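Local coordinates for putative alcohol dehydrogenase (Sinorhizobium meliloti, PDB 4J6F), which probably catalyses the NAD-dependent oxidation of alcohols, as a member of the medium-chain, zinc-binding dehydrogenase family, at residues G72-D77 with C189-T194; A253-G258 with E264-A269; P285-L290 with V311-R316. All coordinates share one frame; numbering follows the deposited sequence.

Interaction 1: residues G72-D77 with C189-T194; sequences GMNNTD and CCAYLT
Asn74 faces Cys190 across the contact, with their alpha carbons 7.3 Å apart, where the turn after strand 63-72 meets the first turn of helix 189-201. Asn74 carries most of its own side of the contact. Its amide lies flat against Cys190. Cys190 CB sits over the amide face, 3.4 Å from Asn74 ND2, and Cys190 SG stands above Asn74 CG at 3.8 Å. The thiol reaches this place because SG is anti to the backbone N of Cys190 (chi1 -179°). Asn74 OD1 is too far from Ala191 N for a direct bond, at 4.0 Å. Ala191 N instead donates to a water that lies 3.2 Å from Asn74 OD1 and probably bridges the two. Asp113 supplies a second link, since its carboxylate accepts from both Asn74 ND2 and Cys190 N. Replacing Asn74 by an alanine would probably leave Asp113 without one of its donors and open a gap over the Cys190 thiol. Each segment is also held internally. Asn74 N bonds to Asp77 OD2 at 3.2 Å, from above the carboxylate plane. Thr194 OG1 and Thr194 N grip Cys190 O from opposite faces. A glycerol, probably from the crystallisation liquor, lies close to Cys190. The arrangement joins the GroES-like part to the helix leading into the Rossmann-type part, which probably binds the coenzyme, consistent with the interdomain cleft of medium-chain dehydrogenases.

Interaction 2: residues A253-G258 with E264-A269; sequences AVVTRG and EAVEAA
Val255 of strand 253-256 is wedged against Ala265 and Ala269, two alanines one turn apart on helix 262-270. The strand and the helix run nearly antiparallel, at 162°, with their axes 8.2 Å apart at closest approach. Val255 is the centre of the close-packed part, and its two methyls divide the work. CG1, anti to the backbone N (chi1 166°), meets Ala265 CB at 3.7 Å. CG2 reaches over to the helix and touches Ala269 CB at 3.6 Å. It also lies near Ala265 O, which accepts the helical bond from Ala269 N. Two residues earlier, Ala253 CB packs on Ala269 CB at 3.7 Å and also lies by Ala269 O. The small alanines probably allow this close approach. Val266 adds a looser touch, with its CG2 4.3 Å from Val255 CG2. On the outer side, Glu264, Glu267 and Ala268 are exposed to solvent, as are Arg257 and Gly258 just beyond the strand. Val254 points away from this helix and packs on Glu243, Met246 and Leu247 of helix 243-248. Strand 253-256 edges the parallel sheet, bonded by its backbone to strand 233-238. The contact is thus a beta-alpha unit of the Rossmann-type domain. Its chemistry is mainly apolar, methyl groups meeting methyl groups and the helix backbone, with no polar bond between the segments, so shape and removal from water probably hold the helix on the strand.

Interaction 3: residues P285-L290 with V311-R316; sequences PLFNDL and VQLDLR
Phe287 and Val311 bury the most surface here, and Leu313 adds the next share among the apolar residues. The Phe287 ring turns one face to Val311. Val311 CG2 sits over that face, 3.7 Å from the ring centroid and 17° off the normal, which makes a CH-pi contact offset toward the rim. Val311 CG1 rests on Phe287 CB at 3.7 Å. The ring arrives there because CG is anti to the backbone N of Phe287 (chi1 179°). Leu313 CD1 meets the ring at its edge, 4.1 Å from Phe287 CE2, and Gln312 O lies near the same plane. Tyr300 packs edge-to-face with Phe287. Beside this apolar core, a water donates to Asn288 OD1 (2.7 Å) and to Gln312 O (2.9 Å) and accepts from Asp314 N. Asp314 also caps helix 315-320 through Arg316 N. Arg316 grips its carboxylate side-on, with NE to OD1 and NH1 to OD2. Arg99 of the second subunit makes a further salt bridge to Asp314, and strand 310-314 pairs antiparallel with a strand of that subunit. One aromatic ring against aliphatic side chains, with a bridging water, probably keeps helix 287-293 on the strand that extends the sheet into the second subunit.

Overall arrangement
Interaction 1 comes first from the N terminus. It closes a long loop of 111 residues, which includes strands 113-121, 133-140 and 165-169, and brings helix 189-201 back to the turn after strand 63-72. The chain then enters the six-stranded parallel sheet. Interaction 2 closes a short loop: five residues separate its segments, the last two already in helix 262-270. Interaction 3 closes a loop of 20 residues that passes through strand 299-302. The three lie in series; none nests or crosses. Interactions 2 and 3 share the part that probably binds the coenzyme, with nearest atoms about 5 Å apart. Interaction 1 is central, its centre about 26 Å from that of interaction 3, which reaches the second subunit.

Interaction 1: residues G72-D77 with C189-T194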
loop_
_atom_site.group_PDB
_atom_site.type_symbol
_atom_site.label_atom_id
_atom_site.label_comp_id
_atom_site.label_asym_id
_atom_site.label_seq_id
_atom_site.Cartn_x
_atom_site.Cartn_y
_atom_site.Cartn_z
ATOM N N GLY A 72 -23.765 -20.232 -0.471
ATOM C CA GLY A 72 -22.548 -20.402 -1.252
ATOM C C GLY A 72 -21.321 -20.534 -0.387
ATOM O O GLY A 72 -21.233 -19.891 0.647
HETATM N N MSE A 73 -20.366 -21.357 -0.823
HETATM C CA MSE A 73 -19.128 -21.612 -0.065
HETATM C C MSE A 73 -18.024 -20.624 -0.387
HETATM O O MSE A 73 -17.874 -20.189 -1.531
HETATM C CB MSE A 73 -18.620 -23.018 -0.343
HETATM C CG MSE A 73 -19.745 -24.040 -0.404
HETATM SE SE MSE A 73 -18.946 -25.845 -0.499
HETATM C CE MSE A 73 -18.347 -26.050 1.373
ATOM N N ASN A 74 -17.241 -20.269 0.633
ATOM C CA ASN A 74 -16.123 -19.333 0.506
ATOM C C ASN A 74 -14.873 -19.787 1.258
ATOM O O ASN A 74 -14.952 -20.577 2.201
ATOM C CB ASN A 74 -16.541 -17.959 1.020
ATOM C CG ASN A 74 -17.617 -17.343 0.174
ATOM O OD1 ASN A 74 -17.377 -16.910 -0.958
ATOM N ND2 ASN A 74 -18.822 -17.325 0.704
ATOM N N ASN A 75 -13.718 -19.267 0.860
ATOM C CA ASN A 75 -12.479 -19.603 1.541
ATOM C C ASN A 75 -12.512 -19.381 3.061
ATOM O O ASN A 75 -11.959 -20.172 3.847
ATOM C CB ASN A 75 -11.332 -18.838 0.901
ATOM C CG ASN A 75 -10.885 -19.471 -0.393
ATOM O OD1 ASN A 75 -11.344 -20.545 -0.760
ATOM N ND2 ASN A 75 -9.977 -18.817 -1.084
ATOM N N THR A 76 -13.185 -18.316 3.474
ATOM C CA THR A 76 -13.246 -17.985 4.878
ATOM C C THR A 76 -13.880 -19.112 5.705
ATOM O O THR A 76 -13.519 -19.282 6.861
ATOM C CB THR A 76 -13.937 -16.633 5.093
ATOM O OG1 THR A 76 -13.688 -16.186 6.419
ATOM C CG2 THR A 76 -15.436 -16.727 4.852
ATOM N N ASP A 77 -14.791 -19.892 5.101
ATOM C CA ASP A 77 -15.344 -21.121 5.718
ATOM C C ASP A 77 -14.232 -21.998 6.257
ATOM O O ASP A 77 -14.240 -22.417 7.421
ATOM C CB ASP A 77 -16.067 -21.981 4.675
ATOM C CG ASP A 77 -17.322 -21.332 4.103
ATOM O OD1 ASP A 77 -17.692 -20.203 4.516
ATOM O OD2 ASP A 77 -17.933 -21.984 3.220
ATOM N N CYS A 189 -22.610 -12.848 -2.658
ATOM C CA CYS A 189 -22.323 -11.861 -1.612
ATOM C C CYS A 189 -20.935 -11.702 -0.947
ATOM O O CYS A 189 -20.424 -10.601 -0.914
ATOM C CB CYS A 189 -23.349 -12.036 -0.499
ATOM S SG CYS A 189 -23.086 -10.965 0.914
ATOM N N CYS A 190 -20.293 -12.763 -0.481
ATOM C CA CYS A 190 -18.947 -12.644 0.063
ATOM C C CYS A 190 -17.900 -12.297 -0.986
ATOM O O CYS A 190 -17.220 -11.282 -0.851
ATOM C CB CYS A 190 -18.540 -13.908 0.827
ATOM S SG CYS A 190 -16.888 -13.835 1.573
ATOM N N ALA A 191 -17.753 -13.109 -2.028
ATOM C CA ALA A 191 -16.679 -12.848 -2.991
ATOM C C ALA A 191 -16.855 -11.558 -3.807
ATOM O O ALA A 191 -15.861 -10.875 -4.078
ATOM C CB ALA A 191 -16.438 -14.037 -3.900
ATOM N N TYR A 192 -18.095 -11.219 -4.177
ATOM C CA TYR A 192 -18.333 -10.043 -5.028
ATOM C C TYR A 192 -18.295 -8.735 -4.235
ATOM O O TYR A 192 -17.860 -7.701 -4.754
ATOM C CB TYR A 192 -19.606 -10.181 -5.886
ATOM C CG TYR A 192 -19.464 -11.220 -7.000
ATOM C CD1 TYR A 192 -19.335 -12.580 -6.700
ATOM C CD2 TYR A 192 -19.445 -10.847 -8.347
ATOM C CE1 TYR A 192 -19.191 -13.527 -7.696
ATOM C CE2 TYR A 192 -19.308 -11.796 -9.353
ATOM C CZ TYR A 192 -19.179 -13.134 -9.019
ATOM O OH TYR A 192 -19.027 -14.112 -9.988
ATOM N N LEU A 193 -18.710 -8.778 -2.976
ATOM C CA LEU A 193 -18.525 -7.625 -2.123
ATOM C C LEU A 193 -17.029 -7.390 -1.950
ATOM O O LEU A 193 -16.551 -6.259 -2.140
ATOM C CB LEU A 193 -19.190 -7.826 -0.763
ATOM C CG LEU A 193 -19.155 -6.621 0.179
ATOM C CD1 LEU A 193 -19.778 -5.389 -0.460
ATOM C CD2 LEU A 193 -19.876 -6.957 1.474
ATOM N N THR A 194 -16.304 -8.466 -1.607
ATOM C CA THR A 194 -14.848 -8.428 -1.441
ATOM C C THR A 194 -14.146 -7.953 -2.717
ATOM O O THR A 194 -13.333 -7.027 -2.678
ATOM C CB THR A 194 -14.309 -9.788 -0.946
ATOM O OG1 THR A 194 -14.833 -10.033 0.355
ATOM C CG2 THR A 194 -12.805 -9.793 -0.821
HETATM O O HOH W 1 -19.213 -15.128 -2.828
#

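Interaction 2: residues A253-G258 with E264-A269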
loop_
_atom_site.group_PDB
_atom_site.type_symbol
_atom_site.label_atom_id
_atom_site.label_comp_id
_atom_site.label_asym_id
_atom_site.label_seq_id
_atom_site.Cartn_x
_atom_site.Cartn_y
_atom_site.Cartn_z
ATOM N N ALA A 253 -7.423 -11.429 -22.034
ATOM C CA ALA A 253 -6.499 -12.473 -22.418
ATOM C C ALA A 253 -6.203 -13.281 -21.174
ATOM O O ALA A 253 -6.404 -12.815 -20.038
ATOM C CB ALA A 253 -5.223 -11.877 -22.977
ATOM N N VAL A 254 -5.740 -14.504 -21.396
ATOM C CA VAL A 254 -5.412 -15.406 -20.309
ATOM C C VAL A 254 -3.937 -15.794 -20.381
ATOM O O VAL A 254 -3.378 -15.981 -21.450
ATOM C CB VAL A 254 -6.321 -16.653 -20.325
ATOM C CG1 VAL A 254 -6.102 -17.504 -19.085
ATOM C CG2 VAL A 254 -7.781 -16.243 -20.405
ATOM N N VAL A 255 -3.321 -15.874 -19.217
ATOM C CA VAL A 255 -1.956 -16.320 -19.060
ATOM C C VAL A 255 -2.029 -17.579 -18.185
ATOM O O VAL A 255 -2.611 -17.559 -17.099
ATOM C CB VAL A 255 -1.101 -15.221 -18.384
ATOM C CG1 VAL A 255 0.227 -15.780 -17.914
ATOM C CG2 VAL A 255 -0.879 -14.039 -19.317
ATOM N N THR A 256 -1.468 -18.678 -18.679
ATOM C CA THR A 256 -1.446 -19.949 -17.955
ATOM C C THR A 256 -0.298 -19.955 -16.951
ATOM O O THR A 256 0.847 -19.667 -17.302
ATOM C CB THR A 256 -1.302 -21.138 -18.924
ATOM O OG1 THR A 256 -2.322 -21.070 -19.931
ATOM C CG2 THR A 256 -1.420 -22.450 -18.182
ATOM N N ARG A 257 -0.603 -20.287 -15.702
ATOM C CA ARG A 257 0.392 -20.183 -14.642
ATOM C C ARG A 257 1.601 -21.083 -14.894
ATOM O O ARG A 257 2.740 -20.647 -14.717
ATOM C CB ARG A 257 -0.227 -20.483 -13.278
ATOM C CG ARG A 257 0.528 -19.863 -12.111
ATOM C CD ARG A 257 -0.019 -20.352 -10.781
ATOM N NE ARG A 257 -1.391 -19.904 -10.511
ATOM C CZ ARG A 257 -2.480 -20.666 -10.641
ATOM N NH1 ARG A 257 -2.377 -21.935 -11.045
ATOM N NH2 ARG A 257 -3.678 -20.154 -10.368
ATOM N N GLY A 258 1.341 -22.318 -15.327
ATOM C CA GLY A 258 2.382 -23.329 -15.533
ATOM C C GLY A 258 3.709 -22.857 -16.117
ATOM O O GLY A 258 4.673 -22.636 -15.386
ATOM N N GLU A 264 6.944 -12.038 -19.190
ATOM C CA GLU A 264 6.909 -12.145 -20.657
ATOM C C GLU A 264 5.520 -12.519 -21.135
ATOM O O GLU A 264 4.972 -11.883 -22.041
ATOM C CB GLU A 264 7.908 -13.192 -21.160
ATOM C CG GLU A 264 9.214 -12.631 -21.705
ATOM C CD GLU A 264 10.176 -13.723 -22.155
ATOM O OE1 GLU A 264 10.777 -14.400 -21.289
ATOM O OE2 GLU A 264 10.334 -13.905 -23.381
ATOM N N ALA A 265 4.961 -13.557 -20.513
ATOM C CA ALA A 265 3.614 -14.033 -20.821
ATOM C C ALA A 265 2.552 -12.935 -20.629
ATOM O O ALA A 265 1.631 -12.795 -21.445
ATOM C CB ALA A 265 3.287 -15.274 -19.998
ATOM N N VAL A 266 2.694 -12.146 -19.568
ATOM C CA VAL A 266 1.779 -11.041 -19.332
ATOM C C VAL A 266 1.928 -9.997 -20.445
ATOM O O VAL A 266 0.931 -9.563 -21.036
ATOM C CB VAL A 266 1.964 -10.431 -17.927
ATOM C CG1 VAL A 266 1.140 -9.166 -17.782
ATOM C CG2 VAL A 266 1.531 -11.421 -16.860
ATOM N N GLU A 267 3.176 -9.635 -20.743
ATOM C CA GLU A 267 3.512 -8.716 -21.831
ATOM C C GLU A 267 2.831 -9.094 -23.154
ATOM O O GLU A 267 2.200 -8.253 -23.806
ATOM C CB GLU A 267 5.033 -8.678 -22.021
ATOM C CG GLU A 267 5.552 -7.542 -22.889
ATOM C CD GLU A 267 5.548 -6.211 -22.160
ATOM O OE1 GLU A 267 6.637 -5.764 -21.734
ATOM O OE2 GLU A 267 4.457 -5.619 -21.997
ATOM N N ALA A 268 2.964 -10.362 -23.538
ATOM C CA ALA A 268 2.405 -10.854 -24.793
ATOM C C ALA A 268 0.877 -10.880 -24.771
ATOM O O ALA A 268 0.238 -10.441 -25.726
ATOM C CB ALA A 268 2.967 -12.225 -25.135
ATOM N N ALA A 269 0.290 -11.376 -23.685
ATOM C CA ALA A 269 -1.164 -11.425 -23.577
ATOM C C ALA A 269 -1.809 -10.032 -23.518
ATOM O O ALA A 269 -2.901 -9.831 -24.049
ATOM C CB ALA A 269 -1.583 -12.271 -22.389
#

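Interaction 3: residues P285-L290 with V311-R316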
loop_
_atom_site.group_PDB
_atom_site.type_symbol
_atom_site.label_atom_id
_atom_site.label_comp_id
_atom_site.label_asym_id
_atom_site.label_seq_id
_atom_site.Cartn_x
_atom_site.Cartn_y
_atom_site.Cartn_z
ATOM N N PRO A 285 4.827 -17.418 -3.610
ATOM C CA PRO A 285 6.023 -17.261 -4.440
ATOM C C PRO A 285 5.776 -16.361 -5.671
ATOM O O PRO A 285 6.720 -15.982 -6.353
ATOM C CB PRO A 285 6.343 -18.697 -4.851
ATOM C CG PRO A 285 5.014 -19.403 -4.853
ATOM C CD PRO A 285 4.074 -18.644 -3.944
ATOM N N LEU A 286 4.521 -16.010 -5.934
ATOM C CA LEU A 286 4.181 -15.116 -7.041
ATOM C C LEU A 286 4.348 -13.609 -6.719
ATOM O O LEU A 286 4.439 -12.776 -7.624
ATOM C CB LEU A 286 2.738 -15.389 -7.465
ATOM C CG LEU A 286 2.433 -15.701 -8.926
ATOM C CD1 LEU A 286 3.038 -17.048 -9.316
ATOM C CD2 LEU A 286 0.922 -15.711 -9.113
ATOM N N PHE A 287 4.396 -13.276 -5.433
ATOM C CA PHE A 287 4.238 -11.901 -4.968
ATOM C C PHE A 287 5.246 -10.931 -5.548
ATOM O O PHE A 287 4.881 -9.879 -6.069
ATOM C CB PHE A 287 4.316 -11.854 -3.443
ATOM C CG PHE A 287 4.183 -10.476 -2.877
ATOM C CD1 PHE A 287 2.951 -9.833 -2.864
ATOM C CD2 PHE A 287 5.286 -9.821 -2.358
ATOM C CE1 PHE A 287 2.824 -8.555 -2.345
ATOM C CE2 PHE A 287 5.167 -8.546 -1.834
ATOM C CZ PHE A 287 3.935 -7.907 -1.830
ATOM N N ASN A 288 6.521 -11.285 -5.443
ATOM C CA ASN A 288 7.574 -10.428 -5.948
ATOM C C ASN A 288 7.455 -10.204 -7.452
ATOM O O ASN A 288 7.728 -9.109 -7.949
ATOM C CB ASN A 288 8.955 -10.975 -5.599
ATOM C CG ASN A 288 10.070 -10.017 -5.998
ATOM O OD1 ASN A 288 10.141 -8.891 -5.497
ATOM N ND2 ASN A 288 10.937 -10.451 -6.920
ATOM N N ASP A 289 7.040 -11.232 -8.178
ATOM C CA ASP A 289 6.918 -11.114 -9.622
ATOM C C ASP A 289 5.835 -10.125 -10.011
ATOM O O ASP A 289 5.990 -9.370 -10.973
ATOM C CB ASP A 289 6.670 -12.479 -10.264
ATOM C CG ASP A 289 7.947 -13.266 -10.460
ATOM O OD1 ASP A 289 9.055 -12.722 -10.228
ATOM O OD2 ASP A 289 7.846 -14.437 -10.866
ATOM N N LEU A 290 4.742 -10.132 -9.255
ATOM C CA LEU A 290 3.651 -9.223 -9.507
ATOM C C LEU A 290 4.099 -7.765 -9.345
ATOM O O LEU A 290 3.753 -6.913 -10.168
ATOM C CB LEU A 290 2.504 -9.538 -8.573
ATOM C CG LEU A 290 1.841 -10.870 -8.851
ATOM C CD1 LEU A 290 0.915 -11.196 -7.698
ATOM C CD2 LEU A 290 1.078 -10.828 -10.162
ATOM N N VAL A 311 4.968 -12.968 2.896
ATOM C CA VAL A 311 5.832 -12.782 1.723
ATOM C C VAL A 311 7.054 -11.921 2.027
ATOM O O VAL A 311 7.078 -11.166 2.997
ATOM C CB VAL A 311 5.065 -12.162 0.548
ATOM C CG1 VAL A 311 3.997 -13.108 0.045
ATOM C CG2 VAL A 311 4.442 -10.834 0.959
ATOM N N GLN A 312 8.076 -12.048 1.194
ATOM C CA GLN A 312 9.254 -11.224 1.332
ATOM C C GLN A 312 9.007 -9.968 0.511
ATOM O O GLN A 312 8.769 -10.060 -0.690
ATOM C CB GLN A 312 10.483 -11.987 0.836
ATOM C CG GLN A 312 11.698 -11.104 0.614
ATOM C CD GLN A 312 12.998 -11.883 0.520
ATOM O OE1 GLN A 312 13.628 -11.931 -0.537
ATOM N NE2 GLN A 312 13.410 -12.492 1.630
ATOM N N LEU A 313 9.028 -8.805 1.154
ATOM C CA LEU A 313 8.823 -7.542 0.441
ATOM C C LEU A 313 10.089 -6.710 0.452
ATOM O O LEU A 313 10.630 -6.400 1.523
ATOM C CB LEU A 313 7.673 -6.745 1.053
ATOM C CG LEU A 313 7.511 -5.277 0.635
ATOM C CD1 LEU A 313 7.213 -5.076 -0.846
ATOM C CD2 LEU A 313 6.425 -4.603 1.464
ATOM N N ASP A 314 10.578 -6.368 -0.735
ATOM C CA ASP A 314 11.731 -5.488 -0.829
ATOM C C ASP A 314 11.184 -4.077 -0.901
ATOM O O ASP A 314 10.790 -3.591 -1.973
ATOM C CB ASP A 314 12.581 -5.794 -2.064
ATOM C CG ASP A 314 13.853 -4.923 -2.154
ATOM O OD1 ASP A 314 13.971 -3.879 -1.457
ATOM O OD2 ASP A 314 14.748 -5.293 -2.948
ATOM N N LEU A 315 11.162 -3.422 0.249
ATOM C CA LEU A 315 10.677 -2.063 0.342
ATOM C C LEU A 315 11.154 -1.178 -0.797
ATOM O O LEU A 315 10.415 -0.287 -1.222
ATOM C CB LEU A 315 11.063 -1.447 1.686
ATOM C CG LEU A 315 10.208 -1.922 2.855
ATOM C CD1 LEU A 315 10.453 -1.026 4.050
ATOM C CD2 LEU A 315 8.738 -1.916 2.482
ATOM N N ARG A 316 12.371 -1.433 -1.290
ATOM C CA ARG A 316 12.992 -0.577 -2.310
ATOM C C ARG A 316 12.223 -0.635 -3.601
ATOM O O ARG A 316 12.002 0.407 -4.231
ATOM C CB ARG A 316 14.459 -0.914 -2.541
ATOM C CG ARG A 316 15.331 -0.544 -1.353
ATOM C CD ARG A 316 16.674 -1.245 -1.379
ATOM N NE ARG A 316 16.543 -2.688 -1.523
ATOM C CZ ARG A 316 17.552 -3.554 -1.485
ATOM N NH1 ARG A 316 17.309 -4.839 -1.659
ATOM N NH2 ARG A 316 18.797 -3.155 -1.283
HETATM O O HOH W 2 9.603 -8.394 -2.860
#